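PDB 1R9D: glycerol dehydratase from Clostridium butyricum, which probably dehydrates glycerol without coenzyme B12, as a glycyl-radical lyase related to pyruvate formate-lyase. Local coordinates for residues Y291-Y296 and N356-M361; K258-A263 and K305-L310. All coordinates share one frame; numbering follows the deposited sequence.

Contact 1 (Y291-Y296 and N356-M361)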
loop_
_atom_site.group_PDB
_atom_site.type_symbol
_atom_site.label_atom_id
_atom_site.label_comp_id
_atom_site.label_asym_id
_atom_site.label_seq_id
_atom_site.Cartn_x
_atom_site.Cartn_y
_atom_site.Cartn_z
ATOM N N TYR A 291 5.213 -28.636 23.906
ATOM C CA TYR A 291 6.281 -27.663 24.127
ATOM C C TYR A 291 6.532 -27.322 25.595
ATOM O O TYR A 291 7.569 -26.754 25.930
ATOM C CB TYR A 291 6.058 -26.379 23.297
ATOM C CG TYR A 291 4.737 -25.656 23.471
ATOM C CD1 TYR A 291 4.464 -24.907 24.617
ATOM C CD2 TYR A 291 3.769 -25.690 22.463
ATOM C CE1 TYR A 291 3.260 -24.205 24.754
ATOM C CE2 TYR A 291 2.563 -24.995 22.592
ATOM C CZ TYR A 291 2.314 -24.257 23.736
ATOM O OH TYR A 291 1.120 -23.583 23.866
ATOM N N MET A 292 5.605 -27.681 26.476
ATOM C CA MET A 292 5.795 -27.393 27.898
ATOM C C MET A 292 6.435 -28.555 28.650
ATOM O O MET A 292 7.101 -28.348 29.666
ATOM C CB MET A 292 4.465 -27.042 28.572
ATOM C CG MET A 292 3.842 -25.729 28.123
ATOM S SD MET A 292 4.911 -24.286 28.395
ATOM C CE MET A 292 4.627 -23.957 30.156
ATOM N N TYR A 293 6.249 -29.774 28.150
ATOM C CA TYR A 293 6.797 -30.952 28.819
ATOM C C TYR A 293 8.310 -30.919 29.059
ATOM O O TYR A 293 8.776 -31.284 30.142
ATOM C CB TYR A 293 6.427 -32.227 28.051
ATOM C CG TYR A 293 6.999 -33.481 28.677
ATOM C CD1 TYR A 293 6.550 -33.930 29.919
ATOM C CD2 TYR A 293 8.018 -34.189 28.050
ATOM C CE1 TYR A 293 7.110 -35.055 30.520
ATOM C CE2 TYR A 293 8.586 -35.312 28.641
ATOM C CZ TYR A 293 8.128 -35.739 29.876
ATOM O OH TYR A 293 8.705 -36.840 30.468
ATOM N N PRO A 294 9.098 -30.496 28.057
ATOM C CA PRO A 294 10.551 -30.453 28.256
ATOM C C PRO A 294 10.977 -29.641 29.481
ATOM O O PRO A 294 11.909 -30.020 30.186
ATOM C CB PRO A 294 11.053 -29.855 26.948
ATOM C CG PRO A 294 10.082 -30.419 25.949
ATOM C CD PRO A 294 8.756 -30.213 26.650
ATOM N N TYR A 295 10.296 -28.532 29.736
ATOM C CA TYR A 295 10.628 -27.702 30.888
ATOM C C TYR A 295 10.217 -28.378 32.192
ATOM O O TYR A 295 10.887 -28.229 33.214
ATOM C CB TYR A 295 9.972 -26.326 30.758
ATOM C CG TYR A 295 10.468 -25.561 29.551
ATOM C CD1 TYR A 295 9.852 -25.703 28.309
ATOM C CD2 TYR A 295 11.601 -24.747 29.634
ATOM C CE1 TYR A 295 10.352 -25.058 27.177
ATOM C CE2 TYR A 295 12.110 -24.098 28.508
ATOM C CZ TYR A 295 11.482 -24.261 27.283
ATOM O OH TYR A 295 11.999 -23.650 26.162
ATOM N N TYR A 296 9.119 -29.126 32.160
ATOM C CA TYR A 296 8.668 -29.835 33.349
ATOM C C TYR A 296 9.625 -30.981 33.657
ATOM O O TYR A 296 10.026 -31.178 34.806
ATOM C CB TYR A 296 7.265 -30.408 33.143
ATOM C CG TYR A 296 6.932 -31.520 34.114
ATOM C CD1 TYR A 296 6.575 -31.244 35.437
ATOM C CD2 TYR A 296 7.020 -32.854 33.723
ATOM C CE1 TYR A 296 6.313 -32.274 36.344
ATOM C CE2 TYR A 296 6.765 -33.890 34.621
ATOM C CZ TYR A 296 6.413 -33.594 35.928
ATOM O OH TYR A 296 6.181 -34.628 36.810
ATOM N N ASN A 356 2.341 -37.485 27.297
ATOM C CA ASN A 356 3.316 -37.253 28.360
ATOM C C ASN A 356 2.650 -36.767 29.647
ATOM O O ASN A 356 1.431 -36.586 29.700
ATOM C CB ASN A 356 4.423 -36.277 27.913
ATOM C CG ASN A 356 3.907 -34.887 27.585
ATOM O OD1 ASN A 356 3.166 -34.283 28.359
ATOM N ND2 ASN A 356 4.324 -34.361 26.437
ATOM N N LYS A 357 3.453 -36.566 30.687
ATOM C CA LYS A 357 2.936 -36.132 31.980
ATOM C C LYS A 357 2.066 -34.877 31.916
ATOM O O LYS A 357 1.023 -34.813 32.568
ATOM C CB LYS A 357 4.096 -35.902 32.954
ATOM C CG LYS A 357 3.659 -35.539 34.365
ATOM C CD LYS A 357 2.950 -36.698 35.043
ATOM C CE LYS A 357 2.601 -36.365 36.485
ATOM N NZ LYS A 357 1.947 -37.512 37.172
ATOM N N VAL A 358 2.495 -33.883 31.139
ATOM C CA VAL A 358 1.737 -32.642 31.008
ATOM C C VAL A 358 0.398 -32.900 30.326
ATOM O O VAL A 358 -0.579 -32.197 30.583
ATOM C CB VAL A 358 2.525 -31.577 30.207
ATOM C CG1 VAL A 358 1.697 -30.308 30.065
ATOM C CG2 VAL A 358 3.827 -31.255 30.919
ATOM N N SER A 359 0.351 -33.909 29.460
ATOM C CA SER A 359 -0.896 -34.249 28.777
ATOM C C SER A 359 -1.952 -34.511 29.846
ATOM O O SER A 359 -3.066 -33.998 29.776
ATOM C CB SER A 359 -0.744 -35.523 27.935
ATOM O OG SER A 359 0.313 -35.434 26.997
ATOM N N TYR A 360 -1.588 -35.322 30.837
ATOM C CA TYR A 360 -2.508 -35.667 31.913
ATOM C C TYR A 360 -2.772 -34.514 32.876
ATOM O O TYR A 360 -3.861 -34.406 33.437
ATOM C CB TYR A 360 -1.987 -36.890 32.675
ATOM C CG TYR A 360 -2.101 -38.179 31.886
ATOM C CD1 TYR A 360 -0.976 -38.789 31.332
ATOM C CD2 TYR A 360 -3.347 -38.773 31.671
ATOM C CE1 TYR A 360 -1.089 -39.967 30.576
ATOM C CE2 TYR A 360 -3.473 -39.944 30.922
ATOM C CZ TYR A 360 -2.345 -40.534 30.379
ATOM O OH TYR A 360 -2.478 -41.692 29.644
ATOM N N MET A 361 -1.783 -33.649 33.073
ATOM C CA MET A 361 -1.976 -32.519 33.972
ATOM C C MET A 361 -2.966 -31.530 33.376
ATOM O O MET A 361 -3.648 -30.806 34.100
ATOM C CB MET A 361 -0.644 -31.824 34.259
ATOM C CG MET A 361 0.315 -32.677 35.073
ATOM S SD MET A 361 1.759 -31.751 35.619
ATOM C CE MET A 361 2.824 -31.955 34.228
HETATM O O HOH W 1 5.801 -38.399 30.519
#

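Contact 2 (K258-A263 and K305-L310)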
loop_
_atom_site.group_PDB
_atom_site.type_symbol
_atom_site.label_atom_id
_atom_site.label_comp_id
_atom_site.label_asym_id
_atom_site.label_seq_id
_atom_site.Cartn_x
_atom_site.Cartn_y
_atom_site.Cartn_z
ATOM N N LYS A 258 13.978 -21.418 31.613
ATOM C CA LYS A 258 14.848 -22.515 32.018
ATOM C C LYS A 258 14.026 -23.495 32.853
ATOM O O LYS A 258 13.913 -24.677 32.520
ATOM C CB LYS A 258 16.016 -21.972 32.847
ATOM C CG LYS A 258 16.931 -23.034 33.446
ATOM C CD LYS A 258 17.846 -23.666 32.407
ATOM C CE LYS A 258 18.861 -24.588 33.074
ATOM N NZ LYS A 258 19.816 -25.184 32.094
ATOM N N SER A 259 13.439 -22.992 33.932
ATOM C CA SER A 259 12.629 -23.815 34.824
ATOM C C SER A 259 11.175 -23.839 34.356
ATOM O O SER A 259 10.794 -23.092 33.454
ATOM C CB SER A 259 12.684 -23.248 36.238
ATOM O OG SER A 259 12.017 -22.002 36.290
ATOM N N PHE A 260 10.364 -24.681 34.988
ATOM C CA PHE A 260 8.955 -24.786 34.622
ATOM C C PHE A 260 8.178 -23.510 34.945
ATOM O O PHE A 260 7.357 -23.059 34.146
ATOM C CB PHE A 260 8.303 -25.984 35.326
ATOM C CG PHE A 260 6.937 -26.332 34.793
ATOM C CD1 PHE A 260 6.789 -26.837 33.502
ATOM C CD2 PHE A 260 5.801 -26.144 35.572
ATOM C CE1 PHE A 260 5.526 -27.147 32.996
ATOM C CE2 PHE A 260 4.529 -26.452 35.077
ATOM C CZ PHE A 260 4.393 -26.956 33.784
ATOM N N TYR A 261 8.435 -22.921 36.111
ATOM C CA TYR A 261 7.740 -21.699 36.503
ATOM C C TYR A 261 8.036 -20.614 35.463
ATOM O O TYR A 261 7.139 -19.886 35.040
ATOM C CB TYR A 261 8.218 -21.243 37.890
ATOM C CG TYR A 261 7.288 -20.298 38.642
ATOM C CD1 TYR A 261 6.368 -19.489 37.973
ATOM C CD2 TYR A 261 7.384 -20.169 40.030
ATOM C CE1 TYR A 261 5.573 -18.577 38.667
ATOM C CE2 TYR A 261 6.600 -19.263 40.728
ATOM C CZ TYR A 261 5.699 -18.469 40.047
ATOM O OH TYR A 261 4.944 -17.557 40.748
ATOM N N GLU A 262 9.298 -20.514 35.057
ATOM C CA GLU A 262 9.708 -19.527 34.061
ATOM C C GLU A 262 9.001 -19.771 32.728
ATOM O O GLU A 262 8.579 -18.827 32.065
ATOM C CB GLU A 262 11.226 -19.570 33.857
ATOM C CG GLU A 262 12.022 -19.003 35.031
ATOM C CD GLU A 262 13.517 -19.234 34.901
ATOM O OE1 GLU A 262 14.267 -18.787 35.802
ATOM O OE2 GLU A 262 13.945 -19.865 33.908
ATOM N N ALA A 263 8.875 -21.037 32.341
ATOM C CA ALA A 263 8.203 -21.382 31.088
ATOM C C ALA A 263 6.725 -20.990 31.157
ATOM O O ALA A 263 6.180 -20.431 30.204
ATOM C CB ALA A 263 8.346 -22.876 30.809
ATOM N N LYS A 305 2.831 -31.347 42.572
ATOM C CA LYS A 305 1.748 -30.548 43.121
ATOM C C LYS A 305 1.866 -29.075 42.732
ATOM O O LYS A 305 0.867 -28.432 42.413
ATOM C CB LYS A 305 1.694 -30.675 44.647
ATOM C CG LYS A 305 0.482 -29.978 45.245
ATOM C CD LYS A 305 0.355 -30.194 46.744
ATOM C CE LYS A 305 -0.918 -29.535 47.266
ATOM N NZ LYS A 305 -1.092 -29.698 48.737
ATOM N N PHE A 306 3.085 -28.540 42.757
ATOM C CA PHE A 306 3.287 -27.140 42.400
ATOM C C PHE A 306 3.199 -26.950 40.888
ATOM O O PHE A 306 2.687 -25.933 40.414
ATOM C CB PHE A 306 4.639 -26.629 42.909
ATOM C CG PHE A 306 4.819 -25.141 42.751
ATOM C CD1 PHE A 306 3.848 -24.259 43.224
ATOM C CD2 PHE A 306 5.943 -24.620 42.121
ATOM C CE1 PHE A 306 3.992 -22.881 43.067
ATOM C CE2 PHE A 306 6.099 -23.243 41.960
ATOM C CZ PHE A 306 5.121 -22.372 42.433
ATOM N N ALA A 307 3.699 -27.923 40.134
ATOM C CA ALA A 307 3.636 -27.849 38.679
ATOM C C ALA A 307 2.162 -27.811 38.292
ATOM O O ALA A 307 1.754 -27.039 37.426
ATOM C CB ALA A 307 4.318 -29.068 38.048
ATOM N N GLN A 308 1.359 -28.640 38.953
ATOM C CA GLN A 308 -0.070 -28.682 38.673
ATOM C C GLN A 308 -0.751 -27.376 39.074
ATOM O O GLN A 308 -1.647 -26.907 38.378
ATOM C CB GLN A 308 -0.733 -29.853 39.403
ATOM C CG GLN A 308 -2.223 -30.001 39.100
ATOM C CD GLN A 308 -2.499 -30.397 37.652
ATOM O OE1 GLN A 308 -2.021 -31.426 37.177
ATOM N NE2 GLN A 308 -3.280 -29.580 36.953
ATOM N N GLU A 309 -0.337 -26.782 40.189
ATOM C CA GLU A 309 -0.945 -25.523 40.621
ATOM C C GLU A 309 -0.643 -24.407 39.615
ATOM O O GLU A 309 -1.487 -23.549 39.360
ATOM C CB GLU A 309 -0.448 -25.129 42.025
ATOM C CG GLU A 309 -1.067 -23.844 42.578
ATOM C CD GLU A 309 -0.700 -23.580 44.038
ATOM O OE1 GLU A 309 0.443 -23.885 44.433
ATOM O OE2 GLU A 309 -1.553 -23.055 44.790
ATOM N N LEU A 310 0.554 -24.426 39.036
ATOM C CA LEU A 310 0.936 -23.415 38.051
ATOM C C LEU A 310 0.096 -23.561 36.783
ATOM O O LEU A 310 -0.322 -22.567 36.177
ATOM C CB LEU A 310 2.422 -23.540 37.711
ATOM C CG LEU A 310 3.388 -23.073 38.808
ATOM C CD1 LEU A 310 4.816 -23.369 38.400
ATOM C CD2 LEU A 310 3.193 -21.584 39.050
#

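Contact 1 (Y291-Y296 and N356-M361)
Tyr-293 and Asn-356 lie flat on one another: the amide is stacked on the ring, their planes 12° apart, the two side chains sliding past in opposite directions. Asn-356 CB sits over the ring, 3.8 Å from the Tyr-293 centroid, a CH-pi contact, while Asn-356 ND2 reaches Tyr-293 CB at 3.4 Å. Asn-356 is the N-cap of helix 357-369. With CG between backbone N and carbonyl carbon (chi1 63°), OD1 turns back to accept from Ser-359 N at 3.0 Å and, weakly, from Val-358 N; Ser-359 OG takes Asn-356 N in return, completing a capping box. Bonding of ND2 to Asp-289 O further fixes the amide. Val-358 CG2 meets the edge of the Tyr-293 ring, 3.9 Å from its CD1. One turn on, Met-361 CE stands over the centre of the Tyr-296 ring, 4.0 Å from the centroid, and Lys-357 CG approaches Tyr-296 CE2 to 3.5 Å; the Tyr-296 hydroxyl is bonded to Asp-304. The axes of segments 291-296 and 357-361 approach to 9.3 Å, their N-to-C directions 110° apart. Helix 288-298 also packs on helices 260-277 and 169-190, whereas helix 357-369 links the adjacent parallel strands 341-344 and 375-380, a beta-alpha-beta connection.

Contact 2 (K258-A263 and K305-L310)
One face of the Tyr-261 ring is covered by the methyl Leu-310 CD2, which lies 4.0 Å from the Tyr-261 centroid. It is displaced toward the rim on the CE1 side, where Leu-310 CD2 is 3.9 Å from Tyr-261 CE1. On the same side of the ring Phe-306 directs its edge toward that face but is displaced past the CE2 rim, Phe-306 CZ standing 3.8 Å from Tyr-261 CE2. The ring planes stand at 75° with centroids 5.7 Å apart, an offset edge-to-face pair. Phe-306 in turn carries Leu-310 CG over one of its faces and has Glu-309 OE1 near its plane at another part of the rim, so the leucine fills the angle between the two aromatics.

Phe-260 meets helix 304-317 with its rim. Ala-307 O lies near the ring plane, 3.7 Å from Phe-260 CE2, and Ala-307 CB is 4.0 Å from that same CE2. Leu-310 CG is anti to the carbonyl carbon (chi1 -73°), which carries the branch toward helix 260-277; CD1 wedges between Phe-260 CD2 and the CB and CG end of Tyr-261, while CD2 takes the tyrosine face.

The hydrogen-bonding side chains of Tyr-261 and Glu-262 find their partners elsewhere. At the start of helix 260-277 Ser-259 and Glu-262 form a capping box: Ser-259 N donates to Glu-262 OE2, and Glu-262 N, weakly, to Ser-259 OG. The same OE2 also accepts from Lys-258 N at 2.8 Å and is salt-bridged to Lys-251; three donors on one oxygen would be expected to favour the ionised carboxylate. Tyr-261 OH is bonded to Leu-71 O. Between the two segments the contact is thus buried, apolar and aromatic, without a polar bond, and the close fit of Phe-260, Tyr-261, Phe-306, Ala-307 and Leu-310 probably accounts for its cohesion.

The two contacts alternate along the chain, in the order 258-263, 291-296, 305-310, 356-361, and their centres are 10 Å apart. Helix 288-298 joins them: Tyr-296 N lies 3.5 Å from Phe-260 CD1, and Tyr-295 CG is 3.6 Å from Ala-263 CB, while the Tyr-296 side chain also touches Ala-307. A polar tie connects the remaining pair of helices, Gln-308 NE2 to Met-361 O at 3.1 Å. Contacts 1 and 2 thus form one continuous four-helix cluster. Contact 1 lies about 24 Å and contact 2 about 27 Å, centre to centre, from the middle of the chain, on the same side of it; neither includes Gly-763, the predicted radical site.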